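Local coordinates for protein 2-keto acid:ferredoxin oxidoreductase subunit alpha (Pyrococcus furiosus, PDB 4WBX) that probably catalyses, as part of a heterotetramer, the ferredoxin-dependent oxidative decarboxylation of 2-oxoglutarate with coenzyme A to succinyl-CoA, at residues 20-25 with 191-196; 27-32 with 50-55; 155-160 with 181-186. All blocks are in the same frame, centred on the assembly; numbering follows the deposited sequence.

Contact 1 of 3, residues 20-25 with 191-196; sequences PDFIQG and HMRERV
Ile23 and Val196 meet because Ile23 tucks CG1 between its own backbone N and carbonyl carbon (chi1 43°), which brings CG1 to 3.7 Å from Val196 CG2; the two side chains cross at about a right angle. Arg195, with CG trans to the backbone N (chi1 173°) and the chain extended as far as NE, runs past Phe22 and lies alongside the ring of Pro20. Its CB sits over one face of the Phe22 ring, 3.9 Å from the centroid and displaced toward the rim, a CH-pi contact. With its chain bent at chi3, Arg193 crosses the Phe22 side chain; Phe22 O lies at the guanidinium edge, in its plane, and accepts a weak hydrogen bond from NE at 3.4 Å.

These side chains are carried by a two-stranded antiparallel sheet that pairs the strand leading into helix 25-36 with the one that follows helix 187-191. Val196 N donates to Asp21 O at 2.9 Å, and Glu194 N to Ile23 O at 3.0 Å; the reciprocal bonds run from Asp21 N to Val196 O and from Ile23 N to Glu194 O. Phe22 and Arg195 share the more exposed face. On the other, Ile23 packs against helix 25-36 and Val196 against helix 160-176. Beyond the strands, NE2 of Gln24, the N-cap residue of helix 25-36, donates in the carbonyl plane to a lone pair of His191 O, 2.6 Å away.

Contact 2 of 3, residues 27-32 with 50-55; sequences EAIARA and SEIFEA
Ile29 and Ile52 touch at the ends of their side chains, where the axes of the two short helical segments approach to 8.5 Å at 42°. In Ile29, CB points toward helix 50-59; CG1, the branch that does the touching, leaves it trans to the carbonyl carbon (chi1 -63°) and passes beside Leu183 of the central sheet. At the tip, CD1 lies 3.9 Å from Ile52 CD1, which comes in at a slant from the other helix, while the Ile29 side chain also rests on Thr167 of helix 160-176. Next to this pair the helices come close through small residues: Ala30 CB is 3.5 Å from Ala55 CB and also faces Ile52 O. At the border, Glu27 OE1 stands 4.1 Å from Ala55 CB. Its other oxygen, OE2, is paired in a salt bridge with Arg31, one turn further along the same helix, and takes a hydrogen bond from Tyr59, so the carboxylate has charged and polar partners beside an otherwise apolar interface. Ile52 also leans on Tyr41 of strand 40-43. Through these alanines and isoleucines consecutive helices pack on one face of the sheet, a layered alpha/beta arrangement consistent with the family's thiamine diphosphate-binding fold.

Contact 3 of 3, residues 155-160 with 181-186; sequences LSPSTV and VILLTD
Leu155 and Leu184 are joined by the shorter of the two backbone hydrogen bonds between 155-160 and 181-186: Leu184 N donates to Leu155 O at 2.6 Å, and Leu155 N to Ile182 O at 2.9 Å. Leu155 thus grips both sides of Leu183, its parallel bridge partner, with Leu155 CB 4.3 Å from Leu183 CD1. Past this bridge segment 155-160 no longer pairs as a strand, and Pro157 continues the contact: CD lies 3.2 Å from Leu184 O and 4.2 Å from Leu183 CD1, and CG 3.4 Å from Thr185 OG1, the Pro157 and Thr185 side chains crossing at about a right angle. Thr185 presents that hydroxyl because OG1 is trans to its backbone N (chi1 -164°). Replacing Pro157 by a glycine would probably leave Thr185 and the methyl CD1 of Leu183 without their apolar cover and let the loop move more freely.

Further out, Ser156 OG is hydrogen-bonded to Thr299 OG1, and the Ser156 backbone makes a hydrogen bond with that of Glu326 on strand 324-329. Thr159 caps the start of helix 160-176 through OG1 to Glu162 N, and Asp186 caps helix 187-191 through OD1 to Val189 N. Phe166 and Thr167 of helix 160-176 cover Leu183. Strand 153-155, that helix and strand 180-186 form a beta-alpha-beta crossover between neighbouring parallel strands, central in the sheet of the thiamine diphosphate-binding-type domain.

Overall arrangement
From the N terminus, strand 19-23 enters first and waits for its partner until strand 194-198, so contact 1 closes the longest loop and encloses the other two. Within it, contact 2 closes early, bringing helix 25-36 against helix 50-59, with strand 40-43 lying between the two helices in the sequence; contact 3 follows in series, its loop being helix 160-176. No two loops cross. The contacts also touch in space. Asp21 forms a salt bridge with Arg31, linking contacts 1 and 2, while Val160, at the start of helix 160-176, packs against Ile23, Val196 and Ala28. Helix 160-176 thus touches the small antiparallel sheet, helix 25-36 and strand 180-186 of the central sheet.

Contact 1 of 3, residues 20-25 with 191-196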
loop_
_atom_site.group_PDB
_atom_site.type_symbol
_atom_site.label_atom_id
_atom_site.label_comp_id
_atom_site.label_asym_id
_atom_site.label_seq_id
_atom_site.Cartn_x
_atom_site.Cartn_y
_atom_site.Cartn_z
ATOM N N PRO A 20 -29.706 30.672 -6.671
ATOM C CA PRO A 20 -28.297 31.042 -6.818
ATOM C C PRO A 20 -27.624 31.089 -5.464
ATOM O O PRO A 20 -28.291 31.360 -4.472
ATOM C CB PRO A 20 -28.358 32.431 -7.435
ATOM C CG PRO A 20 -29.668 32.478 -8.128
ATOM C CD PRO A 20 -30.604 31.623 -7.341
ATOM N N ASP A 21 -26.335 30.786 -5.421
ATOM C CA ASP A 21 -25.534 30.977 -4.222
ATOM C C ASP A 21 -24.109 31.194 -4.710
ATOM O O ASP A 21 -23.830 31.056 -5.895
ATOM C CB ASP A 21 -25.646 29.789 -3.262
ATOM C CG ASP A 21 -24.916 30.027 -1.932
ATOM O OD1 ASP A 21 -24.030 30.908 -1.873
ATOM O OD2 ASP A 21 -25.200 29.327 -0.932
ATOM N N PHE A 22 -23.216 31.571 -3.812
ATOM C CA PHE A 22 -21.838 31.840 -4.175
ATOM C C PHE A 22 -20.954 30.911 -3.377
ATOM O O PHE A 22 -20.782 31.098 -2.166
ATOM C CB PHE A 22 -21.461 33.301 -3.903
ATOM C CG PHE A 22 -21.609 34.211 -5.101
ATOM C CD1 PHE A 22 -20.515 34.504 -5.903
ATOM C CD2 PHE A 22 -22.835 34.795 -5.409
ATOM C CE1 PHE A 22 -20.644 35.346 -6.998
ATOM C CE2 PHE A 22 -22.969 35.646 -6.501
ATOM C CZ PHE A 22 -21.876 35.919 -7.297
ATOM N N ILE A 23 -20.399 29.905 -4.048
ATOM C CA ILE A 23 -19.636 28.875 -3.352
ATOM C C ILE A 23 -18.290 28.635 -4.002
ATOM O O ILE A 23 -18.023 29.110 -5.104
ATOM C CB ILE A 23 -20.422 27.556 -3.282
ATOM C CG1 ILE A 23 -21.098 27.268 -4.609
ATOM C CG2 ILE A 23 -21.498 27.657 -2.219
ATOM C CD1 ILE A 23 -22.127 26.162 -4.526
ATOM N N GLN A 24 -17.435 27.914 -3.293
ATOM C CA GLN A 24 -16.182 27.426 -3.865
ATOM C C GLN A 24 -16.370 26.147 -4.716
ATOM O O GLN A 24 -17.457 25.568 -4.769
ATOM C CB GLN A 24 -15.177 27.160 -2.750
ATOM C CG GLN A 24 -14.744 28.389 -2.010
ATOM C CD GLN A 24 -13.737 28.050 -0.943
ATOM O OE1 GLN A 24 -13.999 27.217 -0.067
ATOM N NE2 GLN A 24 -12.570 28.683 -1.007
ATOM N N GLY A 25 -15.305 25.716 -5.385
ATOM C CA GLY A 25 -15.372 24.516 -6.199
ATOM C C GLY A 25 -15.655 23.275 -5.366
ATOM O O GLY A 25 -16.605 22.532 -5.635
ATOM N N HIS A 191 -10.938 26.224 -5.191
ATOM C CA HIS A 191 -10.937 27.194 -4.098
ATOM C C HIS A 191 -11.638 28.522 -4.425
ATOM O O HIS A 191 -12.047 29.243 -3.516
ATOM C CB HIS A 191 -9.497 27.468 -3.639
ATOM C CG HIS A 191 -8.909 26.366 -2.795
ATOM N ND1 HIS A 191 -7.581 26.339 -2.422
ATOM C CD2 HIS A 191 -9.473 25.258 -2.259
ATOM C CE1 HIS A 191 -7.352 25.261 -1.689
ATOM N NE2 HIS A 191 -8.480 24.589 -1.575
ATOM N N MET A 192 -11.806 28.837 -5.707
ATOM C CA MET A 192 -12.317 30.149 -6.075
ATOM C C MET A 192 -13.839 30.245 -5.966
ATOM O O MET A 192 -14.567 29.371 -6.450
ATOM C CB MET A 192 -11.864 30.520 -7.484
ATOM C CG MET A 192 -12.656 29.912 -8.597
ATOM S SD MET A 192 -11.903 30.388 -10.152
ATOM C CE MET A 192 -12.545 29.113 -11.214
ATOM N N ARG A 193 -14.306 31.317 -5.314
ATOM C CA ARG A 193 -15.735 31.553 -5.115
ATOM C C ARG A 193 -16.364 32.155 -6.366
ATOM O O ARG A 193 -15.832 33.106 -6.947
ATOM C CB ARG A 193 -15.975 32.467 -3.913
ATOM C CG ARG A 193 -16.895 31.871 -2.855
ATOM C CD ARG A 193 -17.305 32.893 -1.800
ATOM N NE ARG A 193 -18.493 33.627 -2.220
ATOM C CZ ARG A 193 -18.498 34.939 -2.429
ATOM N NH1 ARG A 193 -17.373 35.635 -2.275
ATOM N NH2 ARG A 193 -19.604 35.557 -2.830
ATOM N N GLU A 194 -17.484 31.570 -6.786
ATOM C CA GLU A 194 -18.232 32.024 -7.946
ATOM C C GLU A 194 -19.718 31.766 -7.771
ATOM O O GLU A 194 -20.147 31.209 -6.769
ATOM C CB GLU A 194 -17.779 31.311 -9.205
ATOM C CG GLU A 194 -16.432 31.668 -9.734
ATOM C CD GLU A 194 -16.190 30.937 -11.041
ATOM O OE1 GLU A 194 -17.192 30.636 -11.740
ATOM O OE2 GLU A 194 -15.018 30.651 -11.367
ATOM N N ARG A 195 -20.501 32.134 -8.775
ATOM C CA ARG A 195 -21.943 31.990 -8.688
ATOM C C ARG A 195 -22.370 30.654 -9.232
ATOM O O ARG A 195 -22.032 30.304 -10.369
ATOM C CB ARG A 195 -22.660 33.103 -9.456
ATOM C CG ARG A 195 -24.175 32.910 -9.554
ATOM C CD ARG A 195 -24.805 33.912 -10.513
ATOM N NE ARG A 195 -26.264 33.879 -10.435
ATOM C CZ ARG A 195 -27.049 33.136 -11.216
ATOM N NH1 ARG A 195 -26.519 32.358 -12.154
ATOM N NH2 ARG A 195 -28.370 33.174 -11.068
ATOM N N VAL A 196 -23.123 29.920 -8.416
ATOM C CA VAL A 196 -23.689 28.635 -8.802
ATOM C C VAL A 196 -25.206 28.664 -8.636
ATOM O O VAL A 196 -25.709 28.927 -7.545
ATOM C CB VAL A 196 -23.104 27.457 -7.949
ATOM C CG1 VAL A 196 -23.935 26.174 -8.116
ATOM C CG2 VAL A 196 -21.650 27.209 -8.289
#

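Contact 2 of 3, residues 27-32 with 50-55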
loop_
_atom_site.group_PDB
_atom_site.type_symbol
_atom_site.label_atom_id
_atom_site.label_comp_id
_atom_site.label_asym_id
_atom_site.label_seq_id
_atom_site.Cartn_x
_atom_site.Cartn_y
_atom_site.Cartn_z
ATOM N N GLU A 27 -16.934 22.936 -2.551
ATOM C CA GLU A 27 -18.273 22.993 -1.977
ATOM C C GLU A 27 -19.359 22.703 -3.034
ATOM O O GLU A 27 -20.344 22.001 -2.767
ATOM C CB GLU A 27 -18.476 24.364 -1.336
ATOM C CG GLU A 27 -19.917 24.739 -1.089
ATOM C CD GLU A 27 -20.370 24.349 0.277
ATOM O OE1 GLU A 27 -19.491 24.119 1.144
ATOM O OE2 GLU A 27 -21.599 24.266 0.473
ATOM N N ALA A 28 -19.175 23.237 -4.233
ATOM C CA ALA A 28 -20.100 22.953 -5.320
ATOM C C ALA A 28 -20.101 21.448 -5.620
ATOM O O ALA A 28 -21.162 20.813 -5.756
ATOM C CB ALA A 28 -19.723 23.754 -6.556
ATOM N N ILE A 29 -18.903 20.877 -5.711
ATOM C CA ILE A 29 -18.765 19.453 -5.913
ATOM C C ILE A 29 -19.476 18.695 -4.799
ATOM O O ILE A 29 -20.287 17.787 -5.068
ATOM C CB ILE A 29 -17.291 19.026 -5.946
ATOM C CG1 ILE A 29 -16.565 19.686 -7.127
ATOM C CG2 ILE A 29 -17.187 17.506 -6.011
ATOM C CD1 ILE A 29 -15.054 19.635 -7.019
ATOM N N ALA A 30 -19.174 19.076 -3.554
ATOM C CA ALA A 30 -19.719 18.355 -2.410
ATOM C C ALA A 30 -21.237 18.510 -2.309
ATOM O O ALA A 30 -21.925 17.596 -1.857
ATOM C CB ALA A 30 -19.063 18.790 -1.147
ATOM N N ARG A 31 -21.761 19.656 -2.735
ATOM C CA ARG A 31 -23.211 19.826 -2.802
ATOM C C ARG A 31 -23.798 19.008 -3.936
ATOM O O ARG A 31 -24.746 18.244 -3.723
ATOM C CB ARG A 31 -23.594 21.290 -2.974
ATOM C CG ARG A 31 -23.674 22.036 -1.678
ATOM C CD ARG A 31 -24.087 23.478 -1.921
ATOM N NE ARG A 31 -23.643 24.366 -0.844
ATOM C CZ ARG A 31 -23.980 25.649 -0.750
ATOM N NH1 ARG A 31 -24.773 26.197 -1.662
ATOM N NH2 ARG A 31 -23.524 26.385 0.253
ATOM N N ALA A 32 -23.240 19.177 -5.136
ATOM C CA ALA A 32 -23.674 18.413 -6.307
ATOM C C ALA A 32 -23.721 16.891 -6.048
ATOM O O ALA A 32 -24.707 16.214 -6.376
ATOM C CB ALA A 32 -22.773 18.713 -7.477
ATOM N N SER A 50 -9.122 18.591 0.706
ATOM C CA SER A 50 -9.550 18.625 2.103
ATOM C C SER A 50 -10.791 19.492 2.363
ATOM O O SER A 50 -11.439 19.338 3.400
ATOM C CB SER A 50 -8.396 19.101 2.997
ATOM O OG SER A 50 -7.830 20.319 2.542
ATOM N N GLU A 51 -11.123 20.397 1.439
ATOM C CA GLU A 51 -12.352 21.179 1.556
ATOM C C GLU A 51 -13.569 20.372 1.092
ATOM O O GLU A 51 -14.662 20.543 1.648
ATOM C CB GLU A 51 -12.251 22.491 0.769
ATOM C CG GLU A 51 -11.235 23.506 1.301
ATOM C CD GLU A 51 -9.803 23.198 0.861
ATOM O OE1 GLU A 51 -9.582 22.144 0.218
ATOM O OE2 GLU A 51 -8.897 24.014 1.153
ATOM N N ILE A 52 -13.376 19.504 0.085
ATOM C CA ILE A 52 -14.402 18.549 -0.348
ATOM C C ILE A 52 -14.757 17.658 0.825
ATOM O O ILE A 52 -15.928 17.377 1.097
ATOM C CB ILE A 52 -13.935 17.650 -1.542
ATOM C CG1 ILE A 52 -13.559 18.486 -2.760
ATOM C CG2 ILE A 52 -15.015 16.613 -1.937
ATOM C CD1 ILE A 52 -13.415 17.699 -4.037
ATOM N N PHE A 53 -13.713 17.218 1.515
ATOM C CA PHE A 53 -13.855 16.447 2.728
ATOM C C PHE A 53 -14.665 17.185 3.796
ATOM O O PHE A 53 -15.660 16.659 4.308
ATOM C CB PHE A 53 -12.480 16.091 3.288
ATOM C CG PHE A 53 -12.528 15.043 4.350
ATOM C CD1 PHE A 53 -12.148 13.751 4.067
ATOM C CD2 PHE A 53 -12.981 15.348 5.629
ATOM C CE1 PHE A 53 -12.210 12.783 5.040
ATOM C CE2 PHE A 53 -13.045 14.386 6.608
ATOM C CZ PHE A 53 -12.661 13.102 6.316
ATOM N N GLU A 54 -14.220 18.385 4.155
ATOM C CA GLU A 54 -14.867 19.125 5.221
ATOM C C GLU A 54 -16.347 19.305 4.908
ATOM O O GLU A 54 -17.206 19.047 5.750
ATOM C CB GLU A 54 -14.182 20.470 5.425
ATOM C CG GLU A 54 -12.773 20.345 5.972
ATOM C CD GLU A 54 -11.938 21.608 5.771
ATOM O OE1 GLU A 54 -12.469 22.629 5.256
ATOM O OE2 GLU A 54 -10.734 21.570 6.124
ATOM N N ALA A 55 -16.640 19.696 3.675
ATOM C CA ALA A 55 -18.018 19.883 3.255
ATOM C C ALA A 55 -18.810 18.587 3.394
ATOM O O ALA A 55 -19.916 18.579 3.944
ATOM C CB ALA A 55 -18.069 20.391 1.841
#

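Contact 3 of 3, residues 155-160 with 181-186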
loop_
_atom_site.group_PDB
_atom_site.type_symbol
_atom_site.label_atom_id
_atom_site.label_comp_id
_atom_site.label_asym_id
_atom_site.label_seq_id
_atom_site.Cartn_x
_atom_site.Cartn_y
_atom_site.Cartn_z
ATOM N N LEU A 155 -13.936 14.229 -17.062
ATOM C CA LEU A 155 -14.597 15.514 -17.248
ATOM C C LEU A 155 -13.778 16.611 -16.625
ATOM O O LEU A 155 -13.113 16.405 -15.602
ATOM C CB LEU A 155 -15.991 15.498 -16.638
ATOM C CG LEU A 155 -16.827 14.319 -17.151
ATOM C CD1 LEU A 155 -18.234 14.325 -16.588
ATOM C CD2 LEU A 155 -16.873 14.276 -18.662
ATOM N N SER A 156 -13.827 17.784 -17.247
ATOM C CA SER A 156 -13.006 18.897 -16.812
ATOM C C SER A 156 -13.822 20.171 -16.638
ATOM O O SER A 156 -14.272 20.758 -17.613
ATOM C CB SER A 156 -11.883 19.130 -17.811
ATOM O OG SER A 156 -11.020 20.141 -17.334
ATOM N N PRO A 157 -13.998 20.615 -15.390
ATOM C CA PRO A 157 -14.826 21.795 -15.124
ATOM C C PRO A 157 -14.028 23.092 -15.265
ATOM O O PRO A 157 -12.883 23.159 -14.805
ATOM C CB PRO A 157 -15.267 21.572 -13.683
ATOM C CG PRO A 157 -14.035 20.886 -13.043
ATOM C CD PRO A 157 -13.362 20.097 -14.162
ATOM N N SER A 158 -14.611 24.108 -15.896
ATOM C CA SER A 158 -13.908 25.382 -16.086
ATOM C C SER A 158 -14.385 26.443 -15.092
ATOM O O SER A 158 -13.665 27.391 -14.788
ATOM C CB SER A 158 -14.079 25.889 -17.520
ATOM O OG SER A 158 -13.259 27.017 -17.750
ATOM N N THR A 159 -15.596 26.266 -14.575
ATOM C CA THR A 159 -16.139 27.176 -13.566
ATOM C C THR A 159 -16.658 26.438 -12.333
ATOM O O THR A 159 -16.722 25.203 -12.288
ATOM C CB THR A 159 -17.291 28.025 -14.137
ATOM O OG1 THR A 159 -18.367 27.164 -14.549
ATOM C CG2 THR A 159 -16.816 28.850 -15.320
ATOM N N VAL A 160 -17.049 27.205 -11.335
ATOM C CA VAL A 160 -17.594 26.636 -10.125
ATOM C C VAL A 160 -18.959 26.028 -10.449
ATOM O O VAL A 160 -19.372 25.052 -9.836
ATOM C CB VAL A 160 -17.663 27.699 -9.025
ATOM C CG1 VAL A 160 -18.254 27.146 -7.767
ATOM C CG2 VAL A 160 -16.265 28.198 -8.734
ATOM N N VAL A 181 -16.060 7.277 -13.043
ATOM C CA VAL A 181 -15.903 8.538 -13.747
ATOM C C VAL A 181 -14.902 9.396 -13.029
ATOM O O VAL A 181 -14.955 9.521 -11.821
ATOM C CB VAL A 181 -17.221 9.300 -13.881
ATOM C CG1 VAL A 181 -16.991 10.567 -14.694
ATOM C CG2 VAL A 181 -18.265 8.412 -14.565
ATOM N N ILE A 182 -13.982 9.988 -13.774
ATOM C CA ILE A 182 -13.039 10.912 -13.172
ATOM C C ILE A 182 -13.375 12.375 -13.440
ATOM O O ILE A 182 -13.447 12.814 -14.592
ATOM C CB ILE A 182 -11.644 10.649 -13.672
ATOM C CG1 ILE A 182 -11.280 9.202 -13.355
ATOM C CG2 ILE A 182 -10.661 11.652 -13.038
ATOM C CD1 ILE A 182 -9.803 8.916 -13.568
ATOM N N LEU A 183 -13.574 13.130 -12.368
ATOM C CA LEU A 183 -13.777 14.561 -12.478
ATOM C C LEU A 183 -12.426 15.190 -12.320
ATOM O O LEU A 183 -11.898 15.259 -11.217
ATOM C CB LEU A 183 -14.733 15.064 -11.414
ATOM C CG LEU A 183 -15.001 16.562 -11.385
ATOM C CD1 LEU A 183 -15.721 16.966 -12.640
ATOM C CD2 LEU A 183 -15.821 16.898 -10.163
ATOM N N LEU A 184 -11.838 15.623 -13.418
ATOM C CA LEU A 184 -10.472 16.108 -13.358
ATOM C C LEU A 184 -10.422 17.649 -13.198
ATOM O O LEU A 184 -10.681 18.409 -14.141
ATOM C CB LEU A 184 -9.727 15.651 -14.612
ATOM C CG LEU A 184 -8.279 16.102 -14.656
ATOM C CD1 LEU A 184 -7.519 15.552 -13.453
ATOM C CD2 LEU A 184 -7.650 15.678 -15.970
ATOM N N THR A 185 -10.097 18.118 -12.001
ATOM C CA THR A 185 -10.121 19.546 -11.756
ATOM C C THR A 185 -8.777 20.049 -11.210
ATOM O O THR A 185 -7.779 19.319 -11.235
ATOM C CB THR A 185 -11.270 19.923 -10.790
ATOM O OG1 THR A 185 -11.518 21.335 -10.862
ATOM C CG2 THR A 185 -10.930 19.538 -9.356
ATOM N N ASP A 186 -8.757 21.299 -10.738
ATOM C CA ASP A 186 -7.532 21.941 -10.266
ATOM C C ASP A 186 -7.812 22.733 -9.005
ATOM O O ASP A 186 -8.965 22.984 -8.684
ATOM C CB ASP A 186 -6.938 22.858 -11.340
ATOM C CG ASP A 186 -7.892 23.956 -11.760
ATOM O OD1 ASP A 186 -7.922 24.998 -11.080
ATOM O OD2 ASP A 186 -8.615 23.789 -12.764
#